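Local coordinates for protein putative mandelate racemase (Salmonella typhimurium, PDB 2O56) that binds magnesium and belongs to the mandelate racemase branch of the enolase superfamily, probably acting as a hydro-lyase, although its substrate is not known, at residues 312-317 / 340-345; 322-325 / 329-332. One frame throughout, in Å; residues are numbered along the deposited sequence.

Interaction 1. Residues 312-317 / 340-345; sequences MAHVYD and AIPNFV
H314, near the C-terminal end of helix 302-314, meets P342 and N343 in the loop between helix 328-340 and strand 347-350. The helix closes with a Schellman motif. Its C-prime residue is D317, which has positive phi; K318 N bonds to A313 O, and D317 N to H314 O at 3.1 Å. The contact lies beside this turn and is mostly buried. The H314 ring carries it on the helix side. CG of H314 is anti to the backbone N (chi1 -167°), which sends the imidazole toward the loop. H314 ND1 lies 3.6 Å from N343 CB, and the approach to the ring is oblique. P342 CG sits over one face of the ring, 4.4 Å from H314 NE2. The amide of N343 runs back toward the helix along the base of the histidine, with N343 ND2 3.9 Å from H314 CB. Ring and amide planes are 49° apart, so the two groups do not stack. N343 has chi1 53°, with CG between the backbone N and the carbonyl carbon. This carries N343 ND2 close to the backbone of the helix end, 4.4 Å from A313 C. There it donates to two carbonyls, C310 O and K318 O, one on each side of the turn. NE2 of H314 has a weak hydrogen bond to E79 of a second subunit. Between 312-317 and 340-345 themselves the contact is van der Waals only. The polar end of N343 is spent on the backbone flanking the helix end, which ties the loop to that turn and should fix the amide's rotation.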
ATOM      1  N   MET A 312       0.338 -24.391  -4.361  1.00 25.22           N
ATOM      2  CA  MET A 312       0.398 -22.929  -4.254  1.00 25.83           C
ATOM      3  C   MET A 312       0.388 -22.477  -2.794  1.00 22.42           C
ATOM      4  O   MET A 312       1.116 -21.579  -2.389  1.00 20.88           O
ATOM      5  CB  MET A 312      -0.811 -22.329  -4.951  1.00 25.64           C
ATOM      6  CG  MET A 312      -0.714 -20.826  -5.110  1.00 47.97           C
ATOM      7  SD  MET A 312      -1.965 -20.179  -6.223  1.00 40.40           S
ATOM      8  CE  MET A 312      -3.466 -20.597  -5.324  1.00 43.80           C
ATOM      9  N   ALA A 313      -0.443 -23.114  -1.994  1.00 17.67           N
ATOM     10  CA  ALA A 313      -0.526 -22.740  -0.577  1.00 20.50           C
ATOM     11  C   ALA A 313       0.784 -22.971   0.203  1.00 22.84           C
ATOM     12  O   ALA A 313       1.049 -22.298   1.202  1.00 23.97           O
ATOM     13  CB  ALA A 313      -1.657 -23.440   0.055  1.00 19.77           C
ATOM     14  N   HIS A 314       1.585 -23.942  -0.242  1.00 20.73           N
ATOM     15  CA  HIS A 314       2.862 -24.298   0.390  1.00 17.24           C
ATOM     16  C   HIS A 314       3.864 -23.139   0.345  1.00 20.36           C
ATOM     17  O   HIS A 314       4.626 -22.938   1.294  1.00 25.08           O
ATOM     18  CB  HIS A 314       3.420 -25.576  -0.264  1.00 19.16           C
ATOM     19  CG  HIS A 314       4.562 -26.220   0.484  1.00 26.63           C
ATOM     20  ND1 HIS A 314       4.532 -26.473   1.840  1.00 25.51           N
ATOM     21  CD2 HIS A 314       5.747 -26.711   0.040  1.00 21.04           C
ATOM     22  CE1 HIS A 314       5.657 -27.077   2.200  1.00 21.53           C
ATOM     23  NE2 HIS A 314       6.412 -27.233   1.126  1.00 26.61           N
ATOM     24  N   VAL A 315       3.813 -22.334  -0.721  1.00 21.01           N
ATOM     25  CA  VAL A 315       4.609 -21.092  -0.816  1.00 16.55           C
ATOM     26  C   VAL A 315       4.377 -20.110   0.345  1.00 24.12           C
ATOM     27  O   VAL A 315       5.251 -19.304   0.682  1.00 26.42           O
ATOM     28  CB  VAL A 315       4.345 -20.406  -2.166  1.00 26.85           C
ATOM     29  CG1 VAL A 315       5.261 -19.191  -2.387  1.00 27.06           C
ATOM     30  CG2 VAL A 315       4.505 -21.444  -3.275  1.00 24.44           C
ATOM     31  N   TYR A 316       3.189 -20.178   0.937  1.00 20.01           N
ATOM     32  CA  TYR A 316       2.756 -19.214   1.954  1.00 18.67           C
ATOM     33  C   TYR A 316       2.638 -19.947   3.273  1.00 19.76           C
ATOM     34  O   TYR A 316       1.975 -19.475   4.194  1.00 24.70           O
ATOM     35  CB  TYR A 316       1.390 -18.615   1.580  1.00 18.36           C
ATOM     36  CG  TYR A 316       1.416 -17.861   0.256  1.00 22.97           C
ATOM     37  CD1 TYR A 316       1.705 -16.508   0.218  1.00 23.77           C
ATOM     38  CD2 TYR A 316       1.189 -18.525  -0.946  1.00 20.53           C
ATOM     39  CE1 TYR A 316       1.753 -15.826  -0.992  1.00 24.08           C
ATOM     40  CE2 TYR A 316       1.228 -17.852  -2.174  1.00 23.29           C
ATOM     41  CZ  TYR A 316       1.508 -16.502  -2.179  1.00 25.53           C
ATOM     42  OH  TYR A 316       1.537 -15.806  -3.363  1.00 27.11           O
ATOM     43  N   ASP A 317       3.281 -21.109   3.349  1.00 21.28           N
ATOM     44  CA  ASP A 317       3.364 -21.884   4.584  1.00 23.21           C
ATOM     45  C   ASP A 317       1.997 -22.291   5.117  1.00 26.24           C
ATOM     46  O   ASP A 317       1.775 -22.269   6.334  1.00 26.57           O
ATOM     47  CB  ASP A 317       4.102 -21.088   5.667  1.00 22.76           C
ATOM     48  CG  ASP A 317       5.611 -21.196   5.558  1.00 35.18           C
ATOM     49  OD1 ASP A 317       6.117 -21.522   4.463  1.00 35.95           O
ATOM     50  OD2 ASP A 317       6.295 -20.945   6.575  1.00 33.45           O
ATOM     51  N   ALA A 340       0.009 -37.847  -0.408  1.00 21.28           N
ATOM     52  CA  ALA A 340       1.026 -37.354  -1.325  1.00 17.91           C
ATOM     53  C   ALA A 340       1.596 -35.971  -0.967  1.00 25.78           C
ATOM     54  O   ALA A 340       2.800 -35.719  -1.132  1.00 29.15           O
ATOM     55  CB  ALA A 340       0.455 -37.306  -2.737  1.00 23.31           C
ATOM     56  N   ILE A 341       0.737 -35.056  -0.538  1.00 23.93           N
ATOM     57  CA  ILE A 341       1.177 -33.663  -0.351  1.00 26.78           C
ATOM     58  C   ILE A 341       2.127 -33.518   0.851  1.00 25.22           C
ATOM     59  O   ILE A 341       1.942 -34.184   1.882  1.00 32.30           O
ATOM     60  CB  ILE A 341      -0.022 -32.677  -0.224  1.00 23.61           C
ATOM     61  CG1 ILE A 341      -0.900 -33.052   0.971  1.00 20.61           C
ATOM     62  CG2 ILE A 341      -0.867 -32.662  -1.506  1.00 21.54           C
ATOM     63  CD1 ILE A 341      -1.887 -31.955   1.373  1.00 24.70           C
ATOM     64  N   PRO A 342       3.161 -32.651   0.719  1.00 23.82           N
ATOM     65  CA  PRO A 342       4.053 -32.361   1.851  1.00 27.88           C
ATOM     66  C   PRO A 342       3.388 -31.624   3.002  1.00 29.45           C
ATOM     67  O   PRO A 342       3.788 -31.817   4.149  1.00 29.08           O
ATOM     68  CB  PRO A 342       5.190 -31.521   1.236  1.00 24.90           C
ATOM     69  CG  PRO A 342       4.715 -31.095  -0.089  1.00 34.38           C
ATOM     70  CD  PRO A 342       3.557 -31.951  -0.519  1.00 29.32           C
ATOM     71  N   ASN A 343       2.379 -30.799   2.705  1.00 23.27           N
ATOM     72  CA  ASN A 343       1.860 -29.867   3.689  1.00 25.81           C
ATOM     73  C   ASN A 343       0.522 -30.264   4.326  1.00 29.44           C
ATOM     74  O   ASN A 343      -0.373 -29.448   4.498  1.00 31.08           O
ATOM     75  CB  ASN A 343       1.846 -28.432   3.160  1.00 23.25           C
ATOM     76  CG  ASN A 343       1.126 -28.294   1.840  1.00 29.47           C
ATOM     77  OD1 ASN A 343       1.177 -29.180   0.977  1.00 24.61           O
ATOM     78  ND2 ASN A 343       0.470 -27.155   1.658  1.00 19.64           N
ATOM     79  N   PHE A 344       0.408 -31.533   4.686  1.00 25.82           N
ATOM     80  CA  PHE A 344      -0.792 -32.062   5.321  1.00 26.71           C
ATOM     81  C   PHE A 344      -0.712 -31.770   6.820  1.00 25.49           C
ATOM     82  O   PHE A 344       0.363 -31.902   7.393  1.00 29.45           O
ATOM     83  CB  PHE A 344      -0.841 -33.574   5.081  1.00 25.90           C
ATOM     84  CG  PHE A 344      -1.840 -34.298   5.922  1.00 20.78           C
ATOM     85  CD1 PHE A 344      -3.199 -34.197   5.661  1.00 22.85           C
ATOM     86  CD2 PHE A 344      -1.423 -35.088   6.988  1.00 28.56           C
ATOM     87  CE1 PHE A 344      -4.111 -34.877   6.429  1.00 29.00           C
ATOM     88  CE2 PHE A 344      -2.337 -35.776   7.753  1.00 22.26           C
ATOM     89  CZ  PHE A 344      -3.675 -35.669   7.482  1.00 21.10           C
ATOM     90  N   VAL A 345      -1.837 -31.450   7.438  1.00 23.12           N
ATOM     91  CA  VAL A 345      -1.970 -31.425   8.882  1.00 24.59           C
ATOM     92  C   VAL A 345      -2.802 -32.523   9.539  1.00 28.95           C
ATOM     93  O   VAL A 345      -2.308 -33.209  10.346  1.00 23.73           O
ATOM     94  CB  VAL A 345      -2.305 -30.044   9.488  1.00 30.32           C
ATOM     95  CG1 VAL A 345      -3.485 -29.419   8.878  1.00 24.70           C
ATOM     96  CG2 VAL A 345      -2.446 -30.104  11.045  1.00 21.74           C
TER

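Interaction 2. Residues 322-325 / 329-332; sequences IHVC and ISTA
V324 meets S330 and T331 across the tight connection that leads into helix 328-340. The direct contacts are van der Waals, and one methyl makes them. With chi1 at -178°, CG1 of V324 points away from its own amide nitrogen and faces the first turn of the helix. V324 CG1 lies 3.7 Å from T331 OG1 and 4.0 Å from S330 OG. The side chains of V324 and T331 cross at about a right angle. The hydroxyls meet a methyl here, so they gain no polar partner from V324 itself.

A polar link probably goes through two waters near S330 OG. The first donates to H323 O at 2.9 Å, but its bond to S330 OG is weak at 3.5 Å. The second accepts from C325 N at 3.1 Å. Its distance to S330 OG is unusually short, so that link is of doubtful length. Together the waters serve backbone groups on either side of V324.

Outside the pair, S330 N donates to E43 of strand 39-44, and H323 ND1 is hydrogen-bonded to D296. V324 is about 10 Å, side chain to ion, from the bound magnesium ion. The segment follows strand 319-320, and its H323 to D296 pair is consistent with the His-Asp dyad that mandelate racemase relatives carry at the C-terminal ends of their barrel strands.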
ATOM      1  N   ILE A 322      -8.045 -31.530   4.202  1.00 26.56           N
ATOM      2  CA  ILE A 322      -9.124 -31.703   3.235  1.00 25.04           C
ATOM      3  C   ILE A 322     -10.465 -31.690   3.959  1.00 30.35           C
ATOM      4  O   ILE A 322     -10.631 -32.345   4.991  1.00 28.03           O
ATOM      5  CB  ILE A 322      -8.947 -32.996   2.376  1.00 26.75           C
ATOM      6  CG1 ILE A 322      -7.611 -32.961   1.625  1.00 27.44           C
ATOM      7  CG2 ILE A 322     -10.058 -33.132   1.311  1.00 27.88           C
ATOM      8  CD1 ILE A 322      -7.466 -31.797   0.655  1.00 22.71           C
ATOM      9  N   HIS A 323     -11.405 -30.900   3.456  1.00 23.02           N
ATOM     10  CA  HIS A 323     -12.770 -30.961   3.956  1.00 22.98           C
ATOM     11  C   HIS A 323     -13.439 -32.227   3.434  1.00 25.06           C
ATOM     12  O   HIS A 323     -13.483 -32.458   2.231  1.00 27.28           O
ATOM     13  CB  HIS A 323     -13.590 -29.740   3.544  1.00 24.42           C
ATOM     14  CG  HIS A 323     -15.034 -29.849   3.917  1.00 29.05           C
ATOM     15  ND1 HIS A 323     -15.992 -30.328   3.049  1.00 32.62           N
ATOM     16  CD2 HIS A 323     -15.672 -29.609   5.086  1.00 28.89           C
ATOM     17  CE1 HIS A 323     -17.162 -30.357   3.661  1.00 38.93           C
ATOM     18  NE2 HIS A 323     -16.998 -29.918   4.897  1.00 29.02           N
ATOM     19  N   VAL A 324     -13.952 -33.052   4.341  1.00 25.44           N
ATOM     20  CA  VAL A 324     -14.643 -34.272   3.942  1.00 28.14           C
ATOM     21  C   VAL A 324     -16.013 -34.342   4.605  1.00 34.64           C
ATOM     22  O   VAL A 324     -16.111 -34.510   5.822  1.00 33.50           O
ATOM     23  CB  VAL A 324     -13.834 -35.555   4.298  1.00 28.15           C
ATOM     24  CG1 VAL A 324     -14.569 -36.808   3.810  1.00 29.40           C
ATOM     25  CG2 VAL A 324     -12.453 -35.524   3.671  1.00 30.18           C
ATOM     26  N   CYS A 325     -17.062 -34.231   3.798  1.00 31.49           N
ATOM     27  CA  CYS A 325     -18.430 -34.533   4.255  1.00 30.14           C
ATOM     28  C   CYS A 325     -19.270 -35.106   3.112  1.00 35.49           C
ATOM     29  O   CYS A 325     -20.168 -34.448   2.580  1.00 41.41           O
ATOM     30  CB  CYS A 325     -19.096 -33.279   4.831  1.00 29.17           C
ATOM     31  SG  CYS A 325     -20.589 -33.616   5.838  1.00 37.56           S
ATOM     32  N   ILE A 329     -16.456 -42.346  -1.287  1.00 27.42           N
ATOM     33  CA  ILE A 329     -15.628 -41.893  -2.402  1.00 29.92           C
ATOM     34  C   ILE A 329     -14.859 -40.627  -2.041  1.00 32.57           C
ATOM     35  O   ILE A 329     -13.656 -40.524  -2.308  1.00 33.22           O
ATOM     36  CB  ILE A 329     -16.453 -41.704  -3.715  1.00 25.37           C
ATOM     37  CG1 ILE A 329     -16.823 -43.091  -4.283  1.00 33.94           C
ATOM     38  CG2 ILE A 329     -15.652 -40.933  -4.747  1.00 29.45           C
ATOM     39  CD1 ILE A 329     -17.823 -43.057  -5.469  1.00 30.09           C
ATOM     40  N   SER A 330     -15.559 -39.686  -1.419  1.00 30.24           N
ATOM     41  CA  SER A 330     -14.935 -38.502  -0.823  1.00 28.99           C
ATOM     42  C   SER A 330     -13.797 -38.865   0.140  1.00 26.29           C
ATOM     43  O   SER A 330     -12.700 -38.313   0.073  1.00 27.24           O
ATOM     44  CB  SER A 330     -15.992 -37.654  -0.111  1.00 32.84           C
ATOM     45  OG  SER A 330     -15.554 -36.311  -0.004  1.00 49.69           O
ATOM     46  N   THR A 331     -14.049 -39.803   1.037  1.00 28.62           N
ATOM     47  CA  THR A 331     -13.018 -40.216   1.975  1.00 24.30           C
ATOM     48  C   THR A 331     -11.776 -40.760   1.267  1.00 27.43           C
ATOM     49  O   THR A 331     -10.654 -40.321   1.551  1.00 31.80           O
ATOM     50  CB  THR A 331     -13.563 -41.205   3.000  1.00 30.17           C
ATOM     51  OG1 THR A 331     -14.446 -40.499   3.870  1.00 30.03           O
ATOM     52  CG2 THR A 331     -12.417 -41.824   3.829  1.00 27.65           C
ATOM     53  N   ALA A 332     -11.993 -41.668   0.314  1.00 28.56           N
ATOM     54  CA  ALA A 332     -10.928 -42.241  -0.491  1.00 27.21           C
ATOM     55  C   ALA A 332     -10.028 -41.190  -1.120  1.00 33.89           C
ATOM     56  O   ALA A 332      -8.801 -41.240  -0.951  1.00 28.46           O
ATOM     57  CB  ALA A 332     -11.517 -43.153  -1.581  1.00 29.40           C
TER
HETATM   58  O   HOH W   1     -12.940 -34.058  -0.117  1.00 29.56           O
HETATM   59  O   HOH W   2     -16.791 -34.235   0.731  1.00 35.03           O

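Both interactions involve helix 328-340 and its neighbouring loops, interaction 2 being nested between the segments of interaction 1. Both are buried. Interaction 2, at the start of the helix and near the metal site, lies deep, its centre about 5 Å from the chain centre. Interaction 1 follows the far end, about 17 Å out, where other subunits pack on it; no other chain touches the segments of interaction 2. The two interaction centres are 18 Å apart, with nearest atoms about 6 Å apart. Both rely on van der Waals contact. In interaction 1 the N343 amide bonds to carbonyls just outside the segments; in interaction 2 two waters probably bridge, one through a weak bond.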